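Local coordinates for protein beta-N-acetylhexosaminidase (Mycobacterium smegmatis, PDB 4YYF) that probably hydrolyses terminal non-reducing N-acetyl-D-hexosamine residues of N-acetyl-beta-D-hexosaminides, as a glycoside hydrolase of family 3, at residues D231-V234 with P235-T238; I71-G74 with S75-L79; A123-L126 with A127-K130. The protein carries 1 engineered substitution. All blocks are in the same frame, centred on the assembly; numbering follows the deposited sequence.

Contact 1. Residues D231-V234 with P235-T238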
loop_
_atom_site.group_PDB
_atom_site.type_symbol
_atom_site.label_atom_id
_atom_site.label_comp_id
_atom_site.label_asym_id
_atom_site.label_seq_id
_atom_site.Cartn_x
_atom_site.Cartn_y
_atom_site.Cartn_z
ATOM N N ASP A 231 1.897 17.838 -12.597
ATOM C CA ASP A 231 1.012 18.107 -11.465
ATOM C C ASP A 231 1.013 16.949 -10.465
ATOM O O ASP A 231 1.775 16.941 -9.481
ATOM C CB ASP A 231 -0.405 18.372 -12.006
ATOM C CG ASP A 231 -1.338 18.985 -10.979
ATOM O OD1 ASP A 231 -0.915 19.221 -9.832
ATOM O OD2 ASP A 231 -2.503 19.255 -11.335
ATOM N N ASP A 232 0.172 15.960 -10.728
ATOM C CA ASP A 232 -0.011 14.839 -9.812
ATOM C C ASP A 232 1.271 14.057 -9.501
ATOM O O ASP A 232 1.421 13.513 -8.411
ATOM C CB ASP A 232 -1.086 13.881 -10.353
ATOM C CG ASP A 232 -2.375 14.603 -10.754
ATOM O OD1 ASP A 232 -2.305 15.503 -11.623
ATOM O OD2 ASP A 232 -3.453 14.273 -10.200
ATOM N N LEU A 233 2.188 13.989 -10.457
ATOM C CA LEU A 233 3.382 13.163 -10.283
ATOM C C LEU A 233 4.507 13.918 -9.590
ATOM O O LEU A 233 5.508 13.324 -9.202
ATOM C CB LEU A 233 3.877 12.625 -11.639
ATOM C CG LEU A 233 3.068 11.444 -12.170
ATOM C CD1 LEU A 233 3.394 11.139 -13.625
ATOM C CD2 LEU A 233 3.293 10.206 -11.303
ATOM N N VAL A 234 4.348 15.231 -9.452
ATOM C CA VAL A 234 5.413 16.063 -8.879
ATOM C C VAL A 234 5.918 15.612 -7.487
ATOM O O VAL A 234 7.132 15.526 -7.281
ATOM C CB VAL A 234 5.055 17.575 -8.926
ATOM C CG1 VAL A 234 6.071 18.402 -8.163
ATOM C CG2 VAL A 234 4.977 18.038 -10.380
ATOM N N PRO A 235 5.004 15.310 -6.537
ATOM C CA PRO A 235 5.473 14.888 -5.209
ATOM C C PRO A 235 6.366 13.636 -5.219
ATOM O O PRO A 235 7.309 13.557 -4.429
ATOM C CB PRO A 235 4.162 14.602 -4.454
ATOM C CG PRO A 235 3.162 15.514 -5.103
ATOM C CD PRO A 235 3.538 15.508 -6.559
ATOM N N TYR A 236 6.078 12.676 -6.092
ATOM C CA TYR A 236 6.883 11.455 -6.161
ATOM C C TYR A 236 8.343 11.722 -6.528
ATOM O O TYR A 236 9.228 10.971 -6.129
ATOM C CB TYR A 236 6.279 10.453 -7.154
ATOM C CG TYR A 236 4.917 9.933 -6.747
ATOM C CD1 TYR A 236 4.794 8.843 -5.897
ATOM C CD2 TYR A 236 3.751 10.534 -7.215
ATOM C CE1 TYR A 236 3.545 8.361 -5.520
ATOM C CE2 TYR A 236 2.494 10.060 -6.836
ATOM C CZ TYR A 236 2.407 8.972 -5.993
ATOM O OH TYR A 236 1.163 8.491 -5.618
ATOM N N ARG A 237 8.591 12.792 -7.280
ATOM C CA ARG A 237 9.945 13.091 -7.748
ATOM C C ARG A 237 10.947 13.227 -6.616
ATOM O O ARG A 237 12.095 12.836 -6.762
ATOM C CB ARG A 237 9.981 14.373 -8.569
ATOM C CG ARG A 237 9.175 14.368 -9.849
ATOM C CD ARG A 237 9.220 15.773 -10.418
ATOM N NE ARG A 237 8.379 15.979 -11.594
ATOM C CZ ARG A 237 8.197 17.167 -12.166
ATOM N NH1 ARG A 237 7.425 17.286 -13.238
ATOM N NH2 ARG A 237 8.789 18.241 -11.659
ATOM N N THR A 238 10.524 13.798 -5.493
ATOM C CA THR A 238 11.425 13.906 -4.348
ATOM C C THR A 238 11.138 12.873 -3.256
ATOM O O THR A 238 12.055 12.413 -2.590
ATOM C CB THR A 238 11.464 15.321 -3.742
ATOM O OG1 THR A 238 10.158 15.687 -3.316
ATOM C CG2 THR A 238 11.953 16.330 -4.767
HETATM O O HOH W 1 8.931 16.940 -5.840
#
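Val234 meets Pro235 with its CB and Arg237 with its CG2, and these three residues carry the contact. The bonded Val-Pro link brings Val234 CB within 3.5 Å of Pro235 CD, and the two side chains stand at about a right angle. Arg237 is modelled in two conformers, and in one of them the methyl packs on its guanidinium: with Val234 CG1 placed anti to the backbone N (chi1 172°), CG2 is left beside that N, and it sits over the centre of the guanidinium, 3.7 Å above its plane. In that conformer, Arg237 CG beside the backbone N (chi1 -63°) and an extended chain from CG to NE carry the group back to this methyl, and NH1 makes a weak bond to Met229 O.

This is the first turn of helix 234-239, entered through a type I turn from Asp231 to Val234, in the TIM-barrel domain of family 3 glycoside hydrolases. Pro235 has no N-H to offer there. Val234 O accepts Arg237 N at 3.1 Å, the donor lying 56° out of the carbonyl plane, and also takes a water proton at 2.7 Å; that water reaches Thr238 OG1 at 3.1 Å. Tyr236 N bonds weakly to Leu233 O, which lies in the plane of the Tyr236 ring at its edge. Val182 of helix 179-196 touches the Pro235 side chain.

Contact 2. Residues I71-G74 with S75-L79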
loop_
_atom_site.group_PDB
_atom_site.type_symbol
_atom_site.label_atom_id
_atom_site.label_comp_id
_atom_site.label_asym_id
_atom_site.label_seq_id
_atom_site.Cartn_x
_atom_site.Cartn_y
_atom_site.Cartn_z
ATOM N N ILE A 71 -0.640 -8.846 7.035
ATOM C CA ILE A 71 -2.057 -8.750 7.349
ATOM C C ILE A 71 -2.425 -7.279 7.471
ATOM O O ILE A 71 -1.590 -6.458 7.854
ATOM C CB ILE A 71 -2.421 -9.499 8.649
ATOM C CG1 ILE A 71 -1.571 -8.998 9.815
ATOM C CG2 ILE A 71 -2.270 -11.022 8.441
ATOM C CD1 ILE A 71 -2.022 -9.541 11.187
HETATM N N MSE A 72 -3.665 -6.939 7.129
HETATM C CA MSE A 72 -4.092 -5.555 7.210
HETATM C C MSE A 72 -5.204 -5.386 8.243
HETATM O O MSE A 72 -6.128 -6.196 8.325
HETATM C CB MSE A 72 -4.579 -5.032 5.859
HETATM C CG MSE A 72 -4.904 -3.546 5.921
HETATM SE SE MSE A 72 -5.642 -2.871 4.270
HETATM C CE MSE A 72 -5.739 -0.976 4.724
ATOM N N ILE A 73 -5.095 -4.318 9.022
ATOM C CA ILE A 73 -6.105 -3.943 9.991
ATOM C C ILE A 73 -7.007 -2.917 9.311
ATOM O O ILE A 73 -6.522 -1.926 8.769
ATOM C CB ILE A 73 -5.455 -3.266 11.210
ATOM C CG1 ILE A 73 -4.373 -4.164 11.829
ATOM C CG2 ILE A 73 -6.496 -2.877 12.240
ATOM C CD1 ILE A 73 -4.866 -5.520 12.297
ATOM N N GLY A 74 -8.320 -3.127 9.350
ATOM C CA GLY A 74 -9.234 -2.174 8.746
ATOM C C GLY A 74 -10.443 -1.915 9.606
ATOM O O GLY A 74 -10.497 -2.361 10.756
ATOM N N SER A 75 -11.430 -1.212 9.054
ATOM C CA SER A 75 -12.678 -0.964 9.776
ATOM C C SER A 75 -13.403 -2.273 10.121
ATOM O O SER A 75 -14.203 -2.320 11.046
ATOM C CB SER A 75 -13.598 -0.055 8.960
ATOM O OG SER A 75 -13.813 -0.609 7.681
ATOM N N TRP A 76 -13.101 -3.332 9.376
ATOM C CA TRP A 76 -13.716 -4.648 9.569
ATOM C C TRP A 76 -13.005 -5.448 10.673
ATOM O O TRP A 76 -13.377 -6.578 10.966
ATOM C CB TRP A 76 -13.643 -5.435 8.249
ATOM C CG TRP A 76 -12.230 -5.585 7.792
ATOM C CD1 TRP A 76 -11.358 -6.572 8.141
ATOM C CD2 TRP A 76 -11.507 -4.697 6.927
ATOM N NE1 TRP A 76 -10.136 -6.354 7.548
ATOM C CE2 TRP A 76 -10.202 -5.212 6.798
ATOM C CE3 TRP A 76 -11.839 -3.517 6.252
ATOM C CZ2 TRP A 76 -9.225 -4.587 6.016
ATOM C CZ3 TRP A 76 -10.869 -2.899 5.476
ATOM C CH2 TRP A 76 -9.578 -3.434 5.363
ATOM N N THR A 77 -11.964 -4.876 11.266
ATOM C CA THR A 77 -11.151 -5.616 12.232
ATOM C C THR A 77 -11.537 -5.333 13.687
ATOM O O THR A 77 -11.676 -4.181 14.101
ATOM C CB THR A 77 -9.643 -5.300 12.054
ATOM O OG1 THR A 77 -9.276 -5.472 10.678
ATOM C CG2 THR A 77 -8.787 -6.208 12.921
ATOM N N ASP A 78 -11.706 -6.406 14.452
ATOM C CA ASP A 78 -11.784 -6.375 15.909
ATOM C C ASP A 78 -10.417 -5.924 16.458
ATOM O O ASP A 78 -9.459 -6.689 16.417
ATOM C CB ASP A 78 -12.088 -7.807 16.349
ATOM C CG ASP A 78 -12.249 -7.961 17.844
ATOM O OD1 ASP A 78 -11.458 -7.372 18.615
ATOM O OD2 ASP A 78 -13.165 -8.716 18.246
ATOM N N LEU A 79 -10.319 -4.700 16.986
ATOM C CA LEU A 79 -9.014 -4.145 17.393
ATOM C C LEU A 79 -8.453 -4.668 18.721
ATOM O O LEU A 79 -7.321 -4.343 19.093
ATOM C CB LEU A 79 -9.070 -2.617 17.446
ATOM C CG LEU A 79 -9.397 -1.907 16.133
ATOM C CD1 LEU A 79 -9.343 -0.391 16.306
ATOM C CD2 LEU A 79 -8.430 -2.356 15.066
#
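A type I beta turn from Gly74 to Thr77, closed by Thr77 N to Gly74 O at 3.0 Å, turns the chain where it leaves strand 70-73. That strand is one of the parallel strands of the TIM barrel, and the turn opens the loop leading to helix 86-93. A second bond runs the other way across the turn: Gly74 N donates to Thr77 OG1 at 2.9 Å, almost straight at 177°. The first torsion of Thr77 sets OG1 beside its own backbone N, and thus facing Gly74. The same hydroxyl also bonds to Val53 O, so one oxygen ties the turn to the chain just past the neighbouring strand 49-52.

Trp76 folds its indole back over Gly74. Its chi1 of 58° puts CG between the backbone N and the carbonyl carbon, and the six-membered ring then lies flat over the glycine. Gly74 CA stands 3.5 Å from that ring's centroid and only 5° off its normal, a CH-pi contact; the glycine, having no side chain, admits the ring this closely. Selenomethionine Met72, fully extended beyond CG, comes to the ring from the edge instead, in a Met-aromatic contact whose SE lies 5.4 Å from the same centroid. Met72 itself also touches Ser102 and Asp104 of strand 100-107.

On the other flank of the strand, Ile73 CD1 touches Thr77 CG2 at 4.0 Å, and Ile73 CG2 presses on Leu79 CD2 at 3.5 Å, tighter than ordinary carbon contact.

Contact 3. Residues A123-L126 with A127-K130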
loop_
_atom_site.group_PDB
_atom_site.type_symbol
_atom_site.label_atom_id
_atom_site.label_comp_id
_atom_site.label_asym_id
_atom_site.label_seq_id
_atom_site.Cartn_x
_atom_site.Cartn_y
_atom_site.Cartn_z
ATOM N N ALA A 123 -5.720 15.530 6.493
ATOM C CA ALA A 123 -4.514 16.034 5.829
ATOM C C ALA A 123 -4.696 17.480 5.396
ATOM O O ALA A 123 -3.791 18.305 5.525
ATOM C CB ALA A 123 -4.197 15.169 4.604
ATOM N N ARG A 124 -5.865 17.779 4.845
ATOM C CA ARG A 124 -6.138 19.126 4.361
ATOM C C ARG A 124 -6.162 20.151 5.498
ATOM O O ARG A 124 -5.625 21.258 5.371
ATOM C CB ARG A 124 -7.468 19.149 3.607
ATOM C CG ARG A 124 -7.910 20.543 3.204
ATOM C CD ARG A 124 -9.195 20.478 2.420
ATOM N NE ARG A 124 -8.977 19.952 1.074
ATOM C CZ ARG A 124 -9.957 19.624 0.237
ATOM N NH1 ARG A 124 -11.217 19.734 0.622
ATOM N NH2 ARG A 124 -9.672 19.173 -0.977
ATOM N N GLU A 125 -6.787 19.783 6.611
ATOM C CA GLU A 125 -6.844 20.673 7.764
ATOM C C GLU A 125 -5.450 20.870 8.382
ATOM O O GLU A 125 -5.112 21.957 8.852
ATOM C CB GLU A 125 -7.848 20.145 8.795
ATOM C CG GLU A 125 -8.160 21.109 9.944
ATOM C CD GLU A 125 -9.041 22.303 9.540
ATOM O OE1 GLU A 125 -9.184 22.594 8.326
ATOM O OE2 GLU A 125 -9.594 22.964 10.454
ATOM N N LEU A 126 -4.636 19.827 8.370
ATOM C CA LEU A 126 -3.267 19.960 8.877
ATOM C C LEU A 126 -2.499 20.993 8.063
ATOM O O LEU A 126 -1.803 21.852 8.615
ATOM C CB LEU A 126 -2.546 18.623 8.820
ATOM C CG LEU A 126 -2.976 17.562 9.832
ATOM C CD1 LEU A 126 -2.102 16.318 9.666
ATOM C CD2 LEU A 126 -2.863 18.114 11.259
ATOM N N ALA A 127 -2.646 20.928 6.746
ATOM C CA ALA A 127 -1.901 21.833 5.881
ATOM C C ALA A 127 -2.367 23.272 6.088
ATOM O O ALA A 127 -1.602 24.214 5.887
ATOM C CB ALA A 127 -2.024 21.416 4.433
ATOM N N ARG A 128 -3.614 23.440 6.516
ATOM C CA ARG A 128 -4.182 24.776 6.680
ATOM C C ARG A 128 -3.864 25.405 8.024
ATOM O O ARG A 128 -3.893 26.619 8.160
ATOM C CB ARG A 128 -5.700 24.738 6.497
ATOM C CG ARG A 128 -6.121 24.390 5.094
ATOM C CD ARG A 128 -7.630 24.314 4.928
ATOM N NE ARG A 128 -7.973 24.389 3.509
ATOM C CZ ARG A 128 -9.183 24.163 3.009
ATOM N NH1 ARG A 128 -9.383 24.265 1.700
ATOM N NH2 ARG A 128 -10.184 23.831 3.812
ATOM N N THR A 129 -3.587 24.581 9.025
ATOM C CA THR A 129 -3.510 25.086 10.399
ATOM C C THR A 129 -2.160 24.843 11.073
ATOM O O THR A 129 -1.914 25.354 12.164
ATOM C CB THR A 129 -4.612 24.464 11.286
ATOM O OG1 THR A 129 -4.450 23.040 11.322
ATOM C CG2 THR A 129 -6.000 24.808 10.755
ATOM N N LYS A 130 -1.302 24.049 10.432
ATOM C CA LYS A 130 -0.018 23.653 11.005
ATOM C C LYS A 130 1.150 23.951 10.065
ATOM O O LYS A 130 0.986 24.016 8.844
ATOM C CB LYS A 130 -0.008 22.150 11.310
ATOM C CG LYS A 130 -1.173 21.656 12.161
ATOM C CD LYS A 130 -0.993 22.053 13.614
ATOM C CE LYS A 130 -2.257 21.761 14.418
ATOM N NZ LYS A 130 -2.104 22.174 15.840
#
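Ala123 O accepts Ala127 N at 3.1 Å, a regular i to i+4 bond in the first turn of helix 123-129. One residue on, Arg124 and Arg128 lie side by side and point the same way. The touching is done by aliphatic carbon against a flat group: Arg124 CD sits over the centre of the Arg128 guanidinium, 3.6 Å above its plane. Arg124 leaves the helix with CG anti to the backbone N (chi1 173°) and bends at chi3, which carries its own guanidinium past that of Arg128. The two planes are 29° apart, and Arg124 NE stays 4.4 Å from Arg128 NH1. Their like charges probably disfavour a closer approach. Arg124 NH2 is held separately, by a hydrogen bond to Ala164 O.

The helix is short and comes before helix 132-148, in the stretch between strands 100-107 and 153-154 of the TIM-barrel domain, and from Glu125 onward its bonds show it ending. Glu125 O takes the Thr129 hydroxyl, OG1, at 2.8 Å, together with weak bonds from Arg128 N and Thr129 N. With OG1 between its backbone N and carbonyl carbon (chi1 60°), Thr129 folds the hydroxyl back onto the preceding turn. The Glu125 side chain bends at chi2, its OE1 remaining 4.8 Å from Arg128 NH2.

Leu126 O is shared by two donors reaching it from the same face of its plane: Thr129 N at 3.3 Å and Lys130 N at 2.9 Å. Lys130 is the first residue to depart from helical backbone angles. Leu126 CD2 also rests on Lys130 CG at 4.0 Å, and both side chains touch Val135 of helix 132-148.

How the contacts relate
All three contacts fall within the one TIM-barrel domain and follow one another along the chain, contact 2 first, then contact 3, then contact 1. None touches another. Contacts 1 and 3 are nearest, with centres 19 Å and nearest atoms about 12 Å apart; contact 2 is 27 Å from contact 3 and 30 Å from contact 1 between centres, and lies across the chain's centre from contact 1. Only contact 2 includes barrel strand residues; its turn lies at the C-terminal end of a parallel strand, the end of the barrel where TIM-barrel enzymes generally hold their active site. Contact 1 is at the start of a helix and contact 3 runs to the end of one. The sodium ion, bound by Ala347 and Ser351, involves none of them.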